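Local coordinates for protein cytochrome P450 (Rhodococcus erythropolis, PDB 3WEC) that is a heme-containing cytochrome P450 monooxygenase that N-hydroxylates the quinoline ring of aurachin alkaloids, a step that confers antibiotic activity on them, at residues A24-V29 / G398-E403; G254-S259 / N392-M397. All blocks are in the same frame, centred on the assembly; numbering follows the deposited sequence.

Contact 1 of 2, residues A24-V29 / G398-E403; sequences ADPYPV and GLRGPE. With AUI (3-[(2E,6E,9R)-9-hydroxy-3,7,11-trimethyldodeca-2,6,10-trien-1-yl]-2-methylquinolin-4(1H)-one), chain C.
Arg400 reaches out of the 398-403 loop to the residues that lead into helix 27-36, and its guanidinium is the piece that meets Ala24, Pro26 and Tyr27. CG lies anti to the backbone N (chi1 -171°), and the chain stays extended as far as NE, which carries the flat end over to segment 24-29. There NH1 donates to Ala24 O at 3.0 Å; the oxygen lies at the edge of the guanidinium, in its plane, but the N-H...O angle of 127° makes this a weak bond. Pro26 covers one face: its CD stands 3.7 Å above the plane, offset toward the rim, and its CG is 3.9 Å from Arg400 NE. Tyr27 meets the group differently. Ring and guanidinium planes are 89° apart, and Arg400 NH2 comes to the phenol edge near the ring plane, 3.6 Å from Tyr27 OH. A shared acceptor probably holds the two groups in this approach: Glu297 OE1, just beyond helix 286-296, takes a salt bridge from NH2 and a hydrogen bond from Tyr27 OH. With NE given to Lys23 O, all three guanidinium nitrogens have an acceptor, which should fix the rotation of the group. The helix start is capped by Asp25, whose OD2 receives a weak bond from Tyr27 N at 3.4 Å. Just before Arg400 in the chain, Leu399 CD1 touches AUI C16 at 3.3 Å and Gly398 CA meets AUI C17 at 3.4 Å. Such a pairing of a substrate-lining turn with the first helix belongs to the P450 fold, where the loop between the last two strands probably serves as the sixth substrate recognition region.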
# COMPACT_ATOMS: atom_id res chain seq x y z
N ALA A 24 15.62 -8.96 2.32
CA ALA A 24 16.23 -8.26 3.48
C ALA A 24 16.94 -6.93 3.18
O ALA A 24 17.02 -6.06 4.04
CB ALA A 24 17.19 -9.18 4.22
N ASP A 25 17.50 -6.82 1.99
CA ASP A 25 18.11 -5.58 1.52
C ASP A 25 18.15 -5.60 0.01
O ASP A 25 18.91 -6.36 -0.58
CB ASP A 25 19.51 -5.33 2.10
CG ASP A 25 20.03 -3.92 1.79
OD1 ASP A 25 21.22 -3.65 2.01
OD2 ASP A 25 19.23 -3.07 1.30
N PRO A 26 17.29 -4.79 -0.62
CA PRO A 26 17.23 -4.80 -2.07
C PRO A 26 17.93 -3.60 -2.71
O PRO A 26 18.19 -3.62 -3.91
CB PRO A 26 15.71 -4.75 -2.36
CG PRO A 26 15.02 -4.54 -1.06
CD PRO A 26 16.06 -4.23 -0.03
N TYR A 27 18.25 -2.59 -1.90
CA TYR A 27 18.81 -1.32 -2.41
C TYR A 27 20.16 -1.42 -3.13
O TYR A 27 20.31 -0.83 -4.20
CB TYR A 27 18.82 -0.26 -1.31
CG TYR A 27 17.44 -0.15 -0.72
CD1 TYR A 27 16.43 0.55 -1.40
CD2 TYR A 27 17.13 -0.79 0.48
CE1 TYR A 27 15.15 0.62 -0.89
CE2 TYR A 27 15.84 -0.73 1.00
CZ TYR A 27 14.86 -0.02 0.32
OH TYR A 27 13.59 0.04 0.86
N PRO A 28 21.14 -2.14 -2.56
CA PRO A 28 22.37 -2.22 -3.36
C PRO A 28 22.13 -2.85 -4.74
O PRO A 28 22.89 -2.57 -5.67
CB PRO A 28 23.31 -3.10 -2.52
CG PRO A 28 22.82 -2.95 -1.12
CD PRO A 28 21.31 -2.72 -1.22
N VAL A 29 21.09 -3.68 -4.85
CA VAL A 29 20.78 -4.36 -6.11
C VAL A 29 20.00 -3.43 -7.02
O VAL A 29 20.16 -3.45 -8.24
CB VAL A 29 20.01 -5.68 -5.89
CG1 VAL A 29 19.56 -6.29 -7.21
CG2 VAL A 29 20.85 -6.67 -5.08
N GLY A 398 5.46 -7.73 -4.23
CA GLY A 398 5.60 -6.28 -4.36
C GLY A 398 5.65 -5.46 -3.06
O GLY A 398 6.00 -4.27 -3.07
N LEU A 399 5.29 -6.05 -1.94
CA LEU A 399 5.21 -5.28 -0.66
C LEU A 399 6.39 -5.60 0.23
O LEU A 399 6.97 -6.67 0.13
CB LEU A 399 3.91 -5.60 0.08
CG LEU A 399 2.61 -4.79 -0.12
CD1 LEU A 399 2.54 -3.92 -1.35
CD2 LEU A 399 1.39 -5.71 0.03
N ARG A 400 6.79 -4.64 1.06
CA ARG A 400 7.90 -4.86 1.97
C ARG A 400 7.66 -4.24 3.33
O ARG A 400 7.31 -3.05 3.47
CB ARG A 400 9.20 -4.34 1.37
CG ARG A 400 10.44 -4.74 2.17
CD ARG A 400 11.72 -4.39 1.43
NE ARG A 400 12.89 -4.74 2.19
CZ ARG A 400 13.54 -3.91 2.99
NH1 ARG A 400 14.63 -4.31 3.64
NH2 ARG A 400 13.12 -2.68 3.13
N GLY A 401 7.80 -5.10 4.34
CA GLY A 401 7.67 -4.69 5.72
C GLY A 401 7.95 -5.90 6.59
O GLY A 401 7.89 -7.02 6.11
N PRO A 402 8.23 -5.67 7.88
CA PRO A 402 8.58 -6.74 8.81
C PRO A 402 7.39 -7.65 9.21
O PRO A 402 6.24 -7.19 9.34
CB PRO A 402 9.12 -5.96 10.02
CG PRO A 402 8.39 -4.64 9.94
CD PRO A 402 8.42 -4.33 8.49
N GLU A 403 7.70 -8.93 9.44
CA GLU A 403 6.72 -9.93 9.87
C GLU A 403 6.44 -9.81 11.37
O GLU A 403 5.30 -9.91 11.79
CB GLU A 403 7.24 -11.37 9.49
CG GLU A 403 6.45 -12.56 10.06
CD GLU A 403 6.28 -13.71 9.06
OE1 GLU A 403 6.85 -14.81 9.29
OE2 GLU A 403 5.54 -13.52 8.05
O13 AUI C . -1.92 -1.34 -7.64
C1 AUI C . -2.00 -1.02 -6.43
C4 AUI C . -3.34 -0.82 -5.84
C5 AUI C . -4.49 -1.00 -6.61
C6 AUI C . -5.75 -0.82 -6.03
C7 AUI C . -5.80 -0.48 -4.67
C8 AUI C . -4.67 -0.30 -3.86
C9 AUI C . -3.40 -0.46 -4.40
N10 AUI C . -2.28 -0.32 -3.62
C3 AUI C . -1.03 -0.48 -4.10
C11 AUI C . 0.18 -0.30 -3.19
C2 AUI C . -0.81 -0.83 -5.54
C12 AUI C . 0.58 -1.03 -6.07
C14 AUI C . 1.18 -2.28 -5.42
C15 AUI C . 0.79 -3.58 -5.28
C26 AUI C . -0.50 -4.19 -5.77
C16 AUI C . 1.77 -4.43 -4.52
C17 AUI C . 2.41 -5.61 -5.26
C18 AUI C . 1.68 -5.99 -6.52
C19 AUI C . 2.15 -6.79 -7.50
C27 AUI C . 3.48 -7.49 -7.48
C20 AUI C . 1.23 -7.06 -8.67
C21 AUI C . 1.27 -6.01 -9.79
O28 AUI C . 0.18 -6.32 -10.64
C22 AUI C . 1.07 -4.57 -9.38
C23 AUI C . -0.07 -3.82 -9.50
C24 AUI C . 0.02 -2.40 -9.05
C25 AUI C . -1.43 -4.25 -10.02

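Contact 2 of 2, residues G254-S259 / N392-M397; sequences GQETTS and NYKPGM. With HEM (protoporphyrin IX containing Fe), chain B.
The long helix over the distal side of the heme, helix 240-271 (the oxygen-binding helix of P450s), carries the acid-threonine signature as Glu256-Thr257, and here Glu256 meets Lys394 of the substrate-lining loop. Their side chains cross obliquely, and the charged ends come together as a long salt bridge, Glu256 OE2 to Lys394 NZ, 3.9 Å. Both chains are extended beyond CG; in Glu256 this, with a chi1 of -104° away from a staggered value, carries the carboxylate to Lys394. The ammonium has a stronger partner elsewhere, Glu154, which forms a salt bridge with it. Water 1 also accepts from Lys394 NZ, at a short 2.5 Å. That same water lies 2.8 Å from Ser259 OG, one turn further along the helix, and gives the loop a second, water-mediated link to it. With two carboxylates and a water around NZ, its positive charge is probably well compensated.

The same turn of helix also faces the heme. It is kinked: the regular i to i-4 bonding is interrupted at the backbone N of Gln255 and Thr258, the latter making just a weak bond to Gln255 O. The threonine hydroxyls turn back onto carbonyls: Thr258 OG1 donates to Gly254 O at 2.6 Å, tilted 29° from the carbonyl plane, while Thr257 OG1 binds Ala253 O. Gly254 CA packs on HEM CMC at 3.4 Å. Water 2 lies 2.5 Å from the heme iron, whose axial protein ligand is Cys361. A kinked distal helix whose threonine hydroxyl takes up a carbonyl of the turn before is the hallmark of the P450 oxygen-binding groove; in P450s the acid beside the threonine is commonly linked to proton delivery, a role Glu256 may share.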
# COMPACT_ATOMS: atom_id res chain seq x y z
N GLY A 254 -5.73 -0.02 2.44
CA GLY A 254 -5.12 0.76 3.55
C GLY A 254 -4.51 0.02 4.73
O GLY A 254 -3.97 0.64 5.67
N GLN A 255 -4.57 -1.30 4.70
CA GLN A 255 -4.02 -2.07 5.81
C GLN A 255 -2.50 -2.30 5.75
O GLN A 255 -1.78 -1.78 6.56
CB GLN A 255 -4.71 -3.44 5.88
CG GLN A 255 -6.05 -3.49 6.56
CD GLN A 255 -6.52 -4.96 6.78
OE1 GLN A 255 -7.19 -5.60 5.90
NE2 GLN A 255 -6.13 -5.49 7.90
N GLU A 256 -2.01 -3.09 4.79
CA GLU A 256 -0.60 -3.51 4.85
C GLU A 256 0.34 -2.41 4.41
O GLU A 256 1.47 -2.39 4.86
CB GLU A 256 -0.32 -4.82 4.10
CG GLU A 256 -0.14 -6.00 5.07
CD GLU A 256 -0.17 -7.32 4.36
OE1 GLU A 256 -0.01 -7.32 3.10
OE2 GLU A 256 -0.37 -8.37 5.04
N THR A 257 -0.12 -1.53 3.53
CA THR A 257 0.62 -0.34 3.18
C THR A 257 0.91 0.48 4.45
O THR A 257 2.02 0.93 4.65
CB THR A 257 -0.16 0.58 2.19
OG1 THR A 257 -1.50 0.79 2.69
CG2 THR A 257 -0.20 -0.05 0.83
N THR A 258 -0.10 0.66 5.31
CA THR A 258 0.03 1.49 6.51
C THR A 258 0.79 0.69 7.58
O THR A 258 1.75 1.22 8.17
CB THR A 258 -1.35 1.93 7.11
OG1 THR A 258 -2.19 2.50 6.10
CG2 THR A 258 -1.20 2.90 8.26
N SER A 259 0.42 -0.57 7.80
CA SER A 259 1.14 -1.30 8.85
C SER A 259 2.60 -1.50 8.47
O SER A 259 3.45 -1.39 9.33
CB SER A 259 0.49 -2.60 9.26
OG SER A 259 0.51 -3.54 8.22
N ASN A 392 13.20 -10.01 10.09
CA ASN A 392 12.46 -10.90 9.22
C ASN A 392 11.32 -10.15 8.53
O ASN A 392 10.46 -9.56 9.19
CB ASN A 392 11.90 -12.07 10.04
CG ASN A 392 13.00 -12.97 10.59
OD1 ASN A 392 13.88 -13.40 9.84
ND2 ASN A 392 12.95 -13.26 11.89
N TYR A 393 11.33 -10.18 7.20
CA TYR A 393 10.35 -9.52 6.37
C TYR A 393 9.24 -10.46 5.91
O TYR A 393 9.47 -11.63 5.72
CB TYR A 393 11.05 -8.88 5.17
CG TYR A 393 11.83 -7.68 5.59
CD1 TYR A 393 11.23 -6.42 5.58
CD2 TYR A 393 13.16 -7.78 6.00
CE1 TYR A 393 11.93 -5.30 5.98
CE2 TYR A 393 13.87 -6.64 6.40
CZ TYR A 393 13.23 -5.40 6.39
OH TYR A 393 13.88 -4.24 6.77
N LYS A 394 8.03 -9.91 5.77
CA LYS A 394 6.87 -10.65 5.25
C LYS A 394 7.18 -11.22 3.85
O LYS A 394 7.98 -10.65 3.10
CB LYS A 394 5.62 -9.76 5.23
CG LYS A 394 4.82 -9.79 6.53
CD LYS A 394 3.73 -8.72 6.64
CE LYS A 394 2.68 -9.23 7.65
NZ LYS A 394 1.78 -8.19 8.26
N PRO A 395 6.61 -12.38 3.51
CA PRO A 395 6.82 -12.76 2.12
C PRO A 395 5.96 -11.93 1.16
O PRO A 395 5.11 -11.13 1.61
CB PRO A 395 6.44 -14.25 2.11
CG PRO A 395 6.68 -14.71 3.54
CD PRO A 395 6.20 -13.52 4.35
N GLY A 396 6.22 -12.06 -0.13
CA GLY A 396 5.36 -11.49 -1.14
C GLY A 396 6.14 -10.83 -2.25
O GLY A 396 7.32 -10.57 -2.10
N MET A 397 5.47 -10.52 -3.35
CA MET A 397 6.16 -10.05 -4.56
C MET A 397 6.43 -8.55 -4.59
O MET A 397 7.52 -8.15 -4.99
CB MET A 397 5.41 -10.49 -5.82
CG MET A 397 5.72 -11.92 -6.22
SD MET A 397 5.20 -12.33 -7.91
CE MET A 397 5.03 -10.66 -8.63
CHA HEM B . -3.52 3.02 -5.04
CHB HEM B . 0.51 3.32 -2.15
CHC HEM B . -2.35 4.01 1.78
CHD HEM B . -6.43 3.50 -1.16
C1A HEM B . -2.18 3.01 -4.49
C2A HEM B . -1.00 2.66 -5.35
C3A HEM B . 0.15 2.77 -4.49
C4A HEM B . -0.44 3.13 -3.19
CMA HEM B . 1.63 2.52 -4.85
CAA HEM B . -0.87 2.31 -6.84
CBA HEM B . -0.74 3.68 -7.52
CGA HEM B . -0.33 3.55 -9.00
O1A HEM B . -0.58 2.50 -9.66
O2A HEM B . 0.21 4.55 -9.55
C1B HEM B . 0.03 3.53 -0.79
C2B HEM B . 1.01 3.80 0.25
C3B HEM B . 0.14 3.97 1.39
C4B HEM B . -1.21 3.79 0.89
CMB HEM B . 2.52 3.85 0.23
CAB HEM B . 0.65 4.26 2.75
CBB HEM B . 0.15 3.61 3.77
C1C HEM B . -3.73 3.98 1.32
C2C HEM B . -4.87 4.00 2.23
C3C HEM B . -6.04 3.83 1.34
C4C HEM B . -5.55 3.71 -0.02
CMC HEM B . -4.78 4.14 3.73
CAC HEM B . -7.49 3.75 1.70
CBC HEM B . -7.95 4.06 2.89
C1D HEM B . -5.98 3.25 -2.53
C2D HEM B . -6.94 3.19 -3.62
C3D HEM B . -6.09 3.03 -4.82
C4D HEM B . -4.73 3.09 -4.25
CMD HEM B . -8.45 3.20 -3.52
CAD HEM B . -6.51 2.86 -6.25
CBD HEM B . -6.42 4.26 -6.90
CGD HEM B . -6.83 4.27 -8.33
O1D HEM B . -7.43 5.31 -8.74
O2D HEM B . -6.57 3.26 -9.06
NA HEM B . -1.86 3.43 -3.13
NB HEM B . -1.30 3.58 -0.45
NC HEM B . -4.12 3.87 -0.05
ND HEM B . -4.66 3.25 -2.90
FE HEM B . -3.05 3.34 -1.56
O HOH W 1 2.25 -5.70 8.49
O HOH W 2 -2.65 0.97 -1.00

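In the fold
Both contacts draw on the one loop between strands 384-387 and 407-410, whose two limbs, 392-397 and 398-403, run on from each other and pair back through probable hydrogen bonds, Glu403 N to Asn392 O and Lys394 N to Gly401 O. Contact 1 is buried and joins the loop to the N-terminal helix; contact 2 is a surface contact onto the heme-spanning helix. The chemistry differs: in contact 1 an arginine is packed by proline and tyrosine, bonded to a carbonyl across the contact and paired with Glu297 outside it, whereas contact 2 has a long ion pair and a bridging water, its lysine's stronger partner, Glu154, lying outside. Tyr393, in a cation-pi contact with Arg400, ties the two together.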